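Local structure of hyperosmolarity resistance protein Emb (6GV5) at residues K13-N18 and H49-N54; N35-T38 and N42-K45; K61-K66 and Q116-A121; L69-S74 and A86-I91. The protein probably contributes to adherence of Staphylococcus epidermidis to surface-immobilized fibronectin, as part of a giant extracellular matrix binding protein. All coordinates share one frame; numbering follows the deposited sequence. Where two conformers were deposited one is given.

Contact 1 (K13-N18 and H49-N54); sequences KQQITN and HAKFLN
I16 and Q15 of helix 2-18 meet A50 and K51 of helix 40-65 in a light helix-helix contact of the GA module, whose three-helix bundle is completed by helix 24-35. The two segments run in broadly the same direction, as first and third helices do in an up-down-up bundle. Inside, the ethyl branch of I16 reaches over to the single methyl of A50: CG1 of I16 is 4.0 Å from CB of A50, and CD1 of I16 lies almost as near. A branched chain on one helix against a small residue on the other suits this place, since their CA atoms are only 7.2 Å apart. L30 of helix 24-35 also rests on A50, and K27 on I16, so helix 24-35 packs against both.

Toward solvent the contact turns polar. K51 stretches out to full length, its butyl chain carrying the ammonium group past F19 to the amide of Q15. That amide is oriented by its nitrogen, which hydrogen-bonds D11 one turn earlier and so presents its oxygen to the lysine. Even so, the bond from K51 NZ to Q15 OE1 (3.2 Å) is weak, and K51 CE lies 3.1 Å from Q15 OE1, marginally nearer.

Contact 2 (N35-T38 and N42-K45); sequences NQQT and NVAK
The connection between helices 24-35 and 40-65 of the GA module folds back on the start of helix 40-65, where Q37 lies against N42 and V43. Q37 has an extended backbone, and its CB points at the helix, so the aliphatic root of the chain does the packing: Q37 CB lies 3.6 Å from V43 CG2, with Q37 CG 4.1 Å from the same methyl. Beyond CG the chain bends (chi2 -55°), which swings the amide across the N42 side chain at about a right angle. Q37 OE1 then approaches N42 CB to 3.3 Å, a contact with carbon, while the two amide planes stand 79° apart. The polar partner of the Q37 amide is outside the contact: its NE2 donates to the I33 carbonyl in the preceding helix.

N42 spends its own oxygen within the helix: K45 NZ reaches N42 OD1 at 3.1 Å, nearly in line with its C=O bond (166°). The backbone N of N42 is hydrogen-bonded to S39 OG, close to the helix start. V43, beta-branched and buried, serves two surfaces, since it also packs on L5, K9 and A12 of helix 2-18; K9 in turn donates to the carbonyls of N35 and Q37. Such a short link, packed on the helix it leads into and tied to the first helix through K9, joins the second and third helices of the three-helix GA module.

Contact 3 (K61-K66 and Q116-A121); sequences KVAVAK and QEINDA
Chi1 of -66° sets CG1 of I118 beside its backbone N and leaves CG2 anti to it, so the two branches go to different neighbours, V64 and A63. The chain is extended at chi2, and the longer branch reaches toward V64, where I118 CD1 touches V64 CG2 at 3.9 Å. The CG2 methyl is directed at A63 instead and lies 3.9 Å from A63 CB. V64 contributes the one methyl that sits beside its own backbone N, and the two side chains meet at a slant. At the margin N119 adds a loose touch, its OD1 4.4 Å from A63 CB.

These residues join the C-terminal end of helix 40-65 to helix 108-123 in the FIVAR domain, a helical bundle in which helix 81-99 packs beside both. The short segments pass 10.1 Å apart at a crossing angle of 40°, with broadly the same N-to-C sense. A63 suits the closest backbone approach, for its lone methyl lets I118 CG2 come down almost onto the helix surface. Helix 81-99 covers I118 with A90 and I91, and its Q95 touches V64, so the isoleucine is buried between two helices.

The outward side of helix 108-123 is polar. There Q116 NE2 donates to D120 OD1, one turn on, at 2.9 Å and 153°; D120 OD1 lies close to the amide plane of Q116, while the nitrogen approaches that oxygen from above the carboxylate plane. K66, where helix 40-65 gives way to the next helix, reaches E122 of the same helix 108-123 in a salt bridge.

Contact 4 (L69-S74 and A86-I91); sequences LVRQNS and AYEQAI
R71 and E88 form a salt bridge across an antiparallel helix hairpin of the FIVAR domain, formed by helices 67-73 and 81-99. The guanidinium meets the carboxylate side-on, two nitrogens to two oxygens: R71 NE to E88 OE2 at 2.8 Å with a straight N-H (179°), and R71 NH2 to E88 OE1 at 2.9 Å. Both oxygens use their syn lone pairs, and the planes are nearly coplanar, 15° apart, so the pair of bonds fixes both groups against rotation. Long chains suit the job, because the segment axes lie 12.6 Å apart; R71 stays extended as far as NE, whereas E88 bends at chi2.

Deeper in, Y87 fills the same gap with a ring. Chi1 of -175° turns CG of Y87 away from its backbone N and aims the ring across the hairpin, until its OH lies 3.4 Å from V70 CB and its CZ 3.7 Å from V70 CG1. I91, one turn on, lays CG1 over one face of the ring, off toward the rim.

Farther out, Y76 of the connecting loop packs on R71 and makes a weak hydrogen bond to E88 OE2. L125 and E122 touch both V70 and Y87. At the end of helix 67-73, S74 OG accepts from Y76 N and donates to V70 O at 2.7 Å, while S74 N reaches that carbonyl oxygen from the opposite face of its plane.

Overall arrangement
Contacts 1, 2 and 3 draw on helix 40-65, which passes from the GA module into the FIVAR domain; contact 4 lies beyond its end. Contacts 1 and 2 touch through K13 and N35, contacts 3 and 4 through I118 against A90 and A121 against Y87. The two pairs sit on opposite sides of the chain's centre, contacts 2 and 4 being about 40 Å apart between centres. Contact 4 is buried through V70, Y87 and I91, with its salt bridge between partly exposed R71 and E88; contacts 1 to 3 are partly buried. Contact 3 is almost wholly apolar, contact 1 adds a weak surface bond, and contact 2 packs a loop glutamine on its neighbouring helix.

Contact 1 (K13-N18 and H49-N54)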
loop_
_atom_site.group_PDB
_atom_site.type_symbol
_atom_site.label_atom_id
_atom_site.label_comp_id
_atom_site.label_asym_id
_atom_site.label_seq_id
_atom_site.Cartn_x
_atom_site.Cartn_y
_atom_site.Cartn_z
ATOM N N LYS A 13 12.727 8.670 -9.307
ATOM C CA LYS A 13 11.646 8.128 -10.123
ATOM C C LYS A 13 11.989 6.735 -10.632
ATOM O O LYS A 13 11.112 5.865 -10.721
ATOM C CB LYS A 13 11.351 9.075 -11.285
ATOM C CG LYS A 13 10.739 10.393 -10.859
ATOM C CD LYS A 13 10.412 11.266 -12.061
ATOM C CE LYS A 13 11.674 11.848 -12.692
ATOM N NZ LYS A 13 11.356 12.662 -13.901
ATOM N N GLN A 14 13.261 6.498 -10.956
ATOM C CA GLN A 14 13.683 5.166 -11.369
ATOM C C GLN A 14 13.499 4.154 -10.244
ATOM O O GLN A 14 13.026 3.037 -10.478
ATOM C CB GLN A 14 15.139 5.206 -11.834
ATOM C CG GLN A 14 15.328 5.943 -13.151
ATOM C CD GLN A 14 16.789 6.133 -13.514
ATOM O OE1 GLN A 14 17.676 5.966 -12.675
ATOM N NE2 GLN A 14 17.047 6.483 -14.769
ATOM N N GLN A 15 13.868 4.525 -9.013
ATOM C CA GLN A 15 13.648 3.629 -7.885
ATOM C C GLN A 15 12.167 3.325 -7.714
ATOM O O GLN A 15 11.782 2.171 -7.483
ATOM C CB GLN A 15 14.207 4.240 -6.600
ATOM C CG GLN A 15 15.715 4.415 -6.590
ATOM C CD GLN A 15 16.258 4.719 -5.206
ATOM O OE1 GLN A 15 15.908 4.053 -4.232
ATOM N NE2 GLN A 15 17.117 5.728 -5.114
ATOM N N ILE A 16 11.322 4.351 -7.823
ATOM C CA ILE A 16 9.885 4.168 -7.631
ATOM C C ILE A 16 9.324 3.245 -8.698
ATOM O O ILE A 16 8.433 2.427 -8.430
ATOM C CB ILE A 16 9.175 5.535 -7.634
ATOM C CG1 ILE A 16 9.484 6.287 -6.337
ATOM C CG2 ILE A 16 7.660 5.368 -7.804
ATOM C CD1 ILE A 16 9.245 7.787 -6.406
ATOM N N THR A 17 9.834 3.361 -9.925
ATOM C CA THR A 17 9.366 2.497 -11.003
ATOM C C THR A 17 9.635 1.029 -10.701
ATOM O O THR A 17 8.875 0.161 -11.145
ATOM C CB THR A 17 10.031 2.902 -12.320
ATOM O OG1 THR A 17 9.730 4.274 -12.605
ATOM C CG2 THR A 17 9.540 2.026 -13.458
ATOM N N ASN A 18 10.700 0.736 -9.945
ATOM C CA ASN A 18 11.030 -0.650 -9.628
ATOM C C ASN A 18 10.099 -1.234 -8.570
ATOM O O ASN A 18 9.936 -2.457 -8.501
ATOM C CB ASN A 18 12.472 -0.757 -9.128
ATOM C CG ASN A 18 13.484 -0.713 -10.247
ATOM O OD1 ASN A 18 13.226 -1.190 -11.350
ATOM N ND2 ASN A 18 14.654 -0.146 -9.966
ATOM N N HIS A 49 9.353 8.630 1.829
ATOM C CA HIS A 49 7.920 8.398 1.975
ATOM C C HIS A 49 7.429 7.349 0.989
ATOM O O HIS A 49 6.637 6.467 1.351
ATOM C CB HIS A 49 7.172 9.720 1.786
ATOM C CG HIS A 49 5.742 9.565 1.369
ATOM N ND1 HIS A 49 5.215 10.213 0.273
ATOM C CD2 HIS A 49 4.726 8.850 1.907
ATOM C CE1 HIS A 49 3.938 9.897 0.148
ATOM N NE2 HIS A 49 3.617 9.071 1.127
ATOM N N ALA A 50 7.889 7.420 -0.262
ATOM C CA ALA A 50 7.478 6.435 -1.257
ATOM C C ALA A 50 7.935 5.036 -0.864
ATOM O O ALA A 50 7.205 4.060 -1.058
ATOM C CB ALA A 50 8.039 6.809 -2.629
ATOM N N LYS A 51 9.150 4.915 -0.324
ATOM C CA LYS A 51 9.638 3.603 0.076
ATOM C C LYS A 51 8.806 3.037 1.214
ATOM O O LYS A 51 8.533 1.830 1.257
ATOM C CB LYS A 51 11.114 3.694 0.480
ATOM C CG LYS A 51 12.051 3.798 -0.704
ATOM C CD LYS A 51 13.508 3.874 -0.273
ATOM C CE LYS A 51 14.421 4.044 -1.481
ATOM N NZ LYS A 51 15.824 4.369 -1.093
ATOM N N PHE A 52 8.401 3.888 2.154
ATOM C CA PHE A 52 7.586 3.412 3.265
ATOM C C PHE A 52 6.200 3.019 2.778
ATOM O O PHE A 52 5.680 1.951 3.130
ATOM C CB PHE A 52 7.495 4.483 4.348
ATOM C CG PHE A 52 6.620 4.091 5.506
ATOM C CD1 PHE A 52 7.023 3.107 6.391
ATOM C CD2 PHE A 52 5.397 4.702 5.705
ATOM C CE1 PHE A 52 6.218 2.739 7.454
ATOM C CE2 PHE A 52 4.591 4.342 6.767
ATOM C CZ PHE A 52 5.003 3.362 7.642
ATOM N N LEU A 53 5.593 3.871 1.950
ATOM C CA LEU A 53 4.301 3.543 1.362
ATOM C C LEU A 53 4.380 2.246 0.568
ATOM O O LEU A 53 3.456 1.421 0.613
ATOM C CB LEU A 53 3.835 4.693 0.471
ATOM C CG LEU A 53 2.455 4.536 -0.162
ATOM C CD1 LEU A 53 1.364 4.598 0.890
ATOM C CD2 LEU A 53 2.246 5.603 -1.225
ATOM N N ASN A 54 5.484 2.033 -0.149
ATOM C CA ASN A 54 5.635 0.801 -0.906
ATOM C C ASN A 54 5.606 -0.415 0.006
ATOM O O ASN A 54 4.976 -1.424 -0.318
ATOM C CB ASN A 54 6.932 0.829 -1.715
ATOM C CG ASN A 54 7.125 -0.429 -2.519
ATOM O OD1 ASN A 54 6.320 -0.744 -3.398
ATOM N ND2 ASN A 54 8.180 -1.169 -2.213
#

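Contact 2 (N35-T38 and N42-K45)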
loop_
_atom_site.group_PDB
_atom_site.type_symbol
_atom_site.label_atom_id
_atom_site.label_comp_id
_atom_site.label_asym_id
_atom_site.label_seq_id
_atom_site.Cartn_x
_atom_site.Cartn_y
_atom_site.Cartn_z
ATOM N N ASN A 35 8.863 15.366 -9.150
ATOM C CA ASN A 35 9.214 16.369 -10.150
ATOM C C ASN A 35 8.992 17.787 -9.644
ATOM O O ASN A 35 9.646 18.721 -10.122
ATOM C CB ASN A 35 8.398 16.148 -11.425
ATOM C CG ASN A 35 8.881 14.966 -12.230
ATOM O OD1 ASN A 35 10.054 14.596 -12.175
ATOM N ND2 ASN A 35 7.978 14.366 -12.994
ATOM N N GLN A 36 8.083 17.973 -8.690
ATOM C CA GLN A 36 7.738 19.301 -8.200
ATOM C C GLN A 36 8.625 19.773 -7.054
ATOM O O GLN A 36 8.450 20.904 -6.584
ATOM C CB GLN A 36 6.271 19.336 -7.749
ATOM N N GLN A 37 9.569 18.953 -6.596
ATOM C CA GLN A 37 10.417 19.333 -5.476
ATOM C C GLN A 37 11.511 20.296 -5.931
ATOM O O GLN A 37 12.021 20.212 -7.052
ATOM C CB GLN A 37 11.045 18.099 -4.831
ATOM C CG GLN A 37 10.033 17.074 -4.348
ATOM C CD GLN A 37 9.007 17.664 -3.405
ATOM O OE1 GLN A 37 9.352 18.275 -2.395
ATOM N NE2 GLN A 37 7.734 17.494 -3.738
ATOM N N THR A 38 11.874 21.211 -5.036
ATOM C CA THR A 38 12.807 22.279 -5.356
ATOM C C THR A 38 14.183 22.079 -4.739
ATOM O O THR A 38 15.084 22.882 -5.000
ATOM C CB THR A 38 12.239 23.629 -4.902
ATOM O OG1 THR A 38 12.119 23.644 -3.474
ATOM C CG2 THR A 38 10.871 23.869 -5.523
ATOM N N ASN A 42 14.376 17.687 -0.163
ATOM C CA ASN A 42 12.950 17.401 -0.271
ATOM C C ASN A 42 12.695 16.194 -1.163
ATOM O O ASN A 42 11.760 15.420 -0.917
ATOM C CB ASN A 42 12.204 18.622 -0.809
ATOM C CG ASN A 42 11.968 19.675 0.256
ATOM O OD1 ASN A 42 12.009 19.388 1.452
ATOM N ND2 ASN A 42 11.708 20.904 -0.178
ATOM N N VAL A 43 13.503 16.020 -2.213
ATOM C CA VAL A 43 13.382 14.825 -3.042
ATOM C C VAL A 43 13.638 13.582 -2.204
ATOM O O VAL A 43 12.921 12.582 -2.315
ATOM C CB VAL A 43 14.343 14.892 -4.244
ATOM C CG1 VAL A 43 14.376 13.554 -4.980
ATOM C CG2 VAL A 43 13.926 16.014 -5.187
ATOM N N ALA A 44 14.655 13.629 -1.342
ATOM C CA ALA A 44 14.974 12.471 -0.510
ATOM C C ALA A 44 13.857 12.183 0.483
ATOM O O ALA A 44 13.557 11.016 0.760
ATOM C CB ALA A 44 16.295 12.701 0.226
ATOM N N LYS A 45 13.243 13.232 1.039
ATOM C CA LYS A 45 12.120 13.041 1.950
ATOM C C LYS A 45 10.970 12.342 1.240
ATOM O O LYS A 45 10.364 11.404 1.773
ATOM C CB LYS A 45 11.647 14.384 2.505
ATOM C CG LYS A 45 12.655 15.121 3.368
ATOM C CD LYS A 45 12.151 16.525 3.695
ATOM C CE LYS A 45 13.239 17.384 4.324
ATOM N NZ LYS A 45 12.832 18.817 4.410
#

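Contact 3 (K61-K66 and Q116-A121)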
loop_
_atom_site.group_PDB
_atom_site.type_symbol
_atom_site.label_atom_id
_atom_site.label_comp_id
_atom_site.label_asym_id
_atom_site.label_seq_id
_atom_site.Cartn_x
_atom_site.Cartn_y
_atom_site.Cartn_z
ATOM N N LYS A 61 -1.220 -5.821 -0.029
ATOM C CA LYS A 61 -1.450 -6.770 -1.112
ATOM C C LYS A 61 -1.382 -8.209 -0.618
ATOM O O LYS A 61 -2.137 -9.064 -1.090
ATOM C CB LYS A 61 -0.435 -6.536 -2.234
ATOM C CG LYS A 61 -0.796 -5.348 -3.119
ATOM C CD LYS A 61 0.267 -5.060 -4.175
ATOM C CE LYS A 61 -0.267 -4.132 -5.266
ATOM N NZ LYS A 61 0.791 -3.832 -6.296
ATOM N N VAL A 62 -0.483 -8.506 0.325
ATOM C CA VAL A 62 -0.422 -9.844 0.897
ATOM C C VAL A 62 -1.680 -10.126 1.698
ATOM O O VAL A 62 -2.265 -11.209 1.590
ATOM C CB VAL A 62 0.838 -10.000 1.762
ATOM C CG1 VAL A 62 0.794 -11.297 2.571
ATOM C CG2 VAL A 62 2.081 -9.975 0.876
ATOM N N ALA A 63 -2.120 -9.155 2.506
ATOM C CA ALA A 63 -3.290 -9.376 3.350
ATOM C C ALA A 63 -4.525 -9.651 2.511
ATOM O O ALA A 63 -5.370 -10.481 2.880
ATOM C CB ALA A 63 -3.532 -8.165 4.249
ATOM N N VAL A 64 -4.651 -8.964 1.377
ATOM C CA VAL A 64 -5.794 -9.170 0.494
ATOM C C VAL A 64 -5.634 -10.466 -0.293
ATOM O O VAL A 64 -6.574 -11.251 -0.412
ATOM C CB VAL A 64 -5.961 -7.952 -0.433
ATOM C CG1 VAL A 64 -6.992 -8.228 -1.513
ATOM C CG2 VAL A 64 -6.341 -6.735 0.381
ATOM N N ALA A 65 -4.433 -10.719 -0.813
ATOM C CA ALA A 65 -4.241 -11.863 -1.692
ATOM C C ALA A 65 -4.395 -13.189 -0.969
ATOM O O ALA A 65 -4.695 -14.196 -1.615
ATOM C CB ALA A 65 -2.862 -11.807 -2.349
ATOM N N LYS A 66 -4.183 -13.221 0.349
ATOM C CA LYS A 66 -4.281 -14.466 1.094
ATOM C C LYS A 66 -5.717 -14.817 1.491
ATOM O O LYS A 66 -5.914 -15.788 2.213
ATOM C CB LYS A 66 -3.402 -14.388 2.347
ATOM C CG LYS A 66 -3.908 -13.432 3.414
ATOM C CD LYS A 66 -2.960 -13.334 4.614
ATOM C CE LYS A 66 -2.850 -14.644 5.363
ATOM N NZ LYS A 66 -2.045 -14.483 6.611
ATOM N N GLN A 116 -4.701 -3.063 9.282
ATOM C CA GLN A 116 -5.034 -3.465 10.643
ATOM C C GLN A 116 -6.459 -3.994 10.727
ATOM O O GLN A 116 -6.721 -4.944 11.469
ATOM C CB GLN A 116 -4.833 -2.283 11.598
ATOM C CG GLN A 116 -4.803 -2.698 13.062
ATOM C CD GLN A 116 -3.655 -3.648 13.381
ATOM O OE1 GLN A 116 -2.484 -3.275 13.288
ATOM N NE2 GLN A 116 -3.988 -4.886 13.748
ATOM N N GLU A 117 -7.390 -3.404 9.962
ATOM C CA GLU A 117 -8.761 -3.905 9.939
ATOM C C GLU A 117 -8.818 -5.327 9.393
ATOM O O GLU A 117 -9.533 -6.183 9.926
ATOM C CB GLU A 117 -9.653 -2.988 9.100
ATOM C CG GLU A 117 -9.910 -1.625 9.736
ATOM C CD GLU A 117 -10.859 -0.756 8.930
ATOM O OE1 GLU A 117 -11.512 -1.277 7.999
ATOM O OE2 GLU A 117 -10.952 0.457 9.229
ATOM N N ILE A 118 -8.075 -5.596 8.316
ATOM C CA ILE A 118 -8.023 -6.958 7.782
ATOM C C ILE A 118 -7.403 -7.907 8.801
ATOM O O ILE A 118 -7.925 -8.996 9.058
ATOM C CB ILE A 118 -7.244 -6.982 6.456
ATOM C CG1 ILE A 118 -7.999 -6.207 5.373
ATOM C CG2 ILE A 118 -6.984 -8.416 6.014
ATOM C CD1 ILE A 118 -7.163 -5.911 4.135
ATOM N N ASN A 119 -6.266 -7.510 9.391
ATOM C CA ASN A 119 -5.583 -8.384 10.335
ATOM C C ASN A 119 -6.433 -8.652 11.569
ATOM O O ASN A 119 -6.462 -9.780 12.069
ATOM C CB ASN A 119 -4.240 -7.772 10.730
ATOM C CG ASN A 119 -3.237 -7.788 9.591
ATOM O OD1 ASN A 119 -3.408 -8.502 8.603
ATOM N ND2 ASN A 119 -2.176 -7.002 9.727
ATOM N N ASP A 120 -7.128 -7.629 12.081
ATOM C CA ASP A 120 -8.007 -7.839 13.226
ATOM C C ASP A 120 -9.113 -8.827 12.880
ATOM O O ASP A 120 -9.416 -9.743 13.656
ATOM C CB ASP A 120 -8.615 -6.511 13.681
ATOM C CG ASP A 120 -7.607 -5.609 14.383
ATOM O OD1 ASP A 120 -6.470 -6.060 14.649
ATOM O OD2 ASP A 120 -7.957 -4.444 14.667
ATOM N N ALA A 121 -9.735 -8.651 11.714
ATOM C CA ALA A 121 -10.805 -9.559 11.322
ATOM C C ALA A 121 -10.272 -10.965 11.080
ATOM O O ALA A 121 -10.938 -11.958 11.411
ATOM C CB ALA A 121 -11.518 -9.032 10.075
#

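Contact 4 (L69-S74 and A86-I91)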
loop_
_atom_site.group_PDB
_atom_site.type_symbol
_atom_site.label_atom_id
_atom_site.label_comp_id
_atom_site.label_asym_id
_atom_site.label_seq_id
_atom_site.Cartn_x
_atom_site.Cartn_y
_atom_site.Cartn_z
ATOM N N LEU A 69 -6.945 -18.460 0.967
ATOM C CA LEU A 69 -6.270 -19.351 1.907
ATOM C C LEU A 69 -6.874 -19.246 3.304
ATOM O O LEU A 69 -7.062 -20.257 3.985
ATOM C CB LEU A 69 -4.778 -19.028 1.970
ATOM C CG LEU A 69 -3.824 -19.835 1.102
ATOM C CD1 LEU A 69 -2.412 -19.286 1.258
ATOM C CD2 LEU A 69 -3.885 -21.294 1.466
ATOM N N VAL A 70 -7.175 -18.022 3.748
ATOM C CA VAL A 70 -7.759 -17.809 5.064
ATOM C C VAL A 70 -9.141 -18.449 5.129
ATOM O O VAL A 70 -9.477 -19.135 6.099
ATOM C CB VAL A 70 -7.820 -16.301 5.378
ATOM C CG1 VAL A 70 -8.694 -16.036 6.605
ATOM C CG2 VAL A 70 -6.412 -15.723 5.584
ATOM N N ARG A 71 -9.958 -18.230 4.095
ATOM C CA ARG A 71 -11.298 -18.810 4.103
ATOM C C ARG A 71 -11.252 -20.322 4.197
ATOM O O ARG A 71 -12.118 -20.935 4.829
ATOM C CB ARG A 71 -12.089 -18.399 2.863
ATOM C CG ARG A 71 -12.439 -16.923 2.795
ATOM C CD ARG A 71 -13.353 -16.585 1.611
ATOM N NE ARG A 71 -13.376 -15.142 1.410
ATOM C CZ ARG A 71 -12.619 -14.481 0.550
ATOM N NH1 ARG A 71 -11.793 -15.130 -0.263
ATOM N NH2 ARG A 71 -12.685 -13.156 0.510
ATOM N N GLN A 72 -10.239 -20.947 3.581
ATOM C CA GLN A 72 -10.172 -22.402 3.533
ATOM C C GLN A 72 -9.577 -22.984 4.805
ATOM O O GLN A 72 -10.022 -24.048 5.266
ATOM C CB GLN A 72 -9.345 -22.838 2.318
ATOM C CG GLN A 72 -9.530 -24.300 1.951
ATOM C CD GLN A 72 -10.934 -24.593 1.473
ATOM O OE1 GLN A 72 -11.552 -23.793 0.753
ATOM N NE2 GLN A 72 -11.458 -25.737 1.879
ATOM N N ASN A 73 -8.586 -22.316 5.389
ATOM C CA ASN A 73 -7.773 -22.937 6.430
ATOM C C ASN A 73 -8.046 -22.438 7.834
ATOM O O ASN A 73 -7.593 -23.078 8.793
ATOM C CB ASN A 73 -6.285 -22.745 6.113
ATOM C CG ASN A 73 -5.900 -23.338 4.781
ATOM O OD1 ASN A 73 -5.332 -22.663 3.924
ATOM N ND2 ASN A 73 -6.224 -24.609 4.590
ATOM N N SER A 74 -8.750 -21.323 7.994
ATOM C CA SER A 74 -9.134 -20.858 9.313
ATOM C C SER A 74 -10.452 -21.517 9.725
ATOM O O SER A 74 -10.907 -22.495 9.122
ATOM C CB SER A 74 -9.254 -19.337 9.317
ATOM O OG SER A 74 -10.407 -18.938 8.588
ATOM N N ALA A 86 -17.330 -9.168 8.886
ATOM C CA ALA A 86 -16.259 -8.220 9.188
ATOM C C ALA A 86 -15.038 -8.477 8.321
ATOM O O ALA A 86 -14.390 -7.535 7.844
ATOM C CB ALA A 86 -15.901 -8.310 10.661
ATOM N N TYR A 87 -14.720 -9.746 8.089
ATOM C CA TYR A 87 -13.567 -10.061 7.258
ATOM C C TYR A 87 -13.813 -9.644 5.808
ATOM O O TYR A 87 -12.958 -9.025 5.169
ATOM C CB TYR A 87 -13.265 -11.546 7.349
ATOM C CG TYR A 87 -12.004 -11.950 6.621
ATOM C CD1 TYR A 87 -10.761 -11.483 7.034
ATOM C CD2 TYR A 87 -12.056 -12.786 5.516
ATOM C CE1 TYR A 87 -9.606 -11.861 6.367
ATOM C CE2 TYR A 87 -10.917 -13.175 4.863
ATOM C CZ TYR A 87 -9.700 -12.704 5.277
ATOM O OH TYR A 87 -8.563 -13.088 4.595
ATOM N N GLU A 88 -14.991 -9.963 5.260
ATOM C CA GLU A 88 -15.250 -9.621 3.870
ATOM C C GLU A 88 -15.297 -8.110 3.672
ATOM O O GLU A 88 -14.874 -7.603 2.627
ATOM C CB GLU A 88 -16.548 -10.266 3.388
ATOM C CG GLU A 88 -16.547 -11.767 3.448
ATOM C CD GLU A 88 -15.399 -12.414 2.683
ATOM O OE1 GLU A 88 -14.790 -11.743 1.828
ATOM O OE2 GLU A 88 -15.142 -13.618 2.962
ATOM N N GLN A 89 -15.843 -7.373 4.649
ATOM C CA GLN A 89 -15.842 -5.915 4.574
ATOM C C GLN A 89 -14.415 -5.379 4.525
ATOM O O GLN A 89 -14.091 -4.497 3.718
ATOM C CB GLN A 89 -16.573 -5.324 5.781
ATOM C CG GLN A 89 -18.076 -5.533 5.812
ATOM C CD GLN A 89 -18.696 -5.123 7.146
ATOM O OE1 GLN A 89 -18.017 -4.591 8.031
ATOM N NE2 GLN A 89 -19.986 -5.383 7.298
ATOM N N ALA A 90 -13.546 -5.902 5.407
ATOM C CA ALA A 90 -12.163 -5.417 5.447
ATOM C C ALA A 90 -11.415 -5.768 4.168
ATOM O O ALA A 90 -10.668 -4.938 3.628
ATOM C CB ALA A 90 -11.450 -5.984 6.671
ATOM N N ILE A 91 -11.597 -6.994 3.658
ATOM C CA ILE A 91 -10.937 -7.383 2.414
ATOM C C ILE A 91 -11.403 -6.500 1.263
ATOM O O ILE A 91 -10.599 -6.054 0.440
ATOM C CB ILE A 91 -11.196 -8.873 2.122
ATOM C CG1 ILE A 91 -10.405 -9.766 3.071
ATOM C CG2 ILE A 91 -10.891 -9.218 0.657
ATOM C CD1 ILE A 91 -8.893 -9.673 2.938
#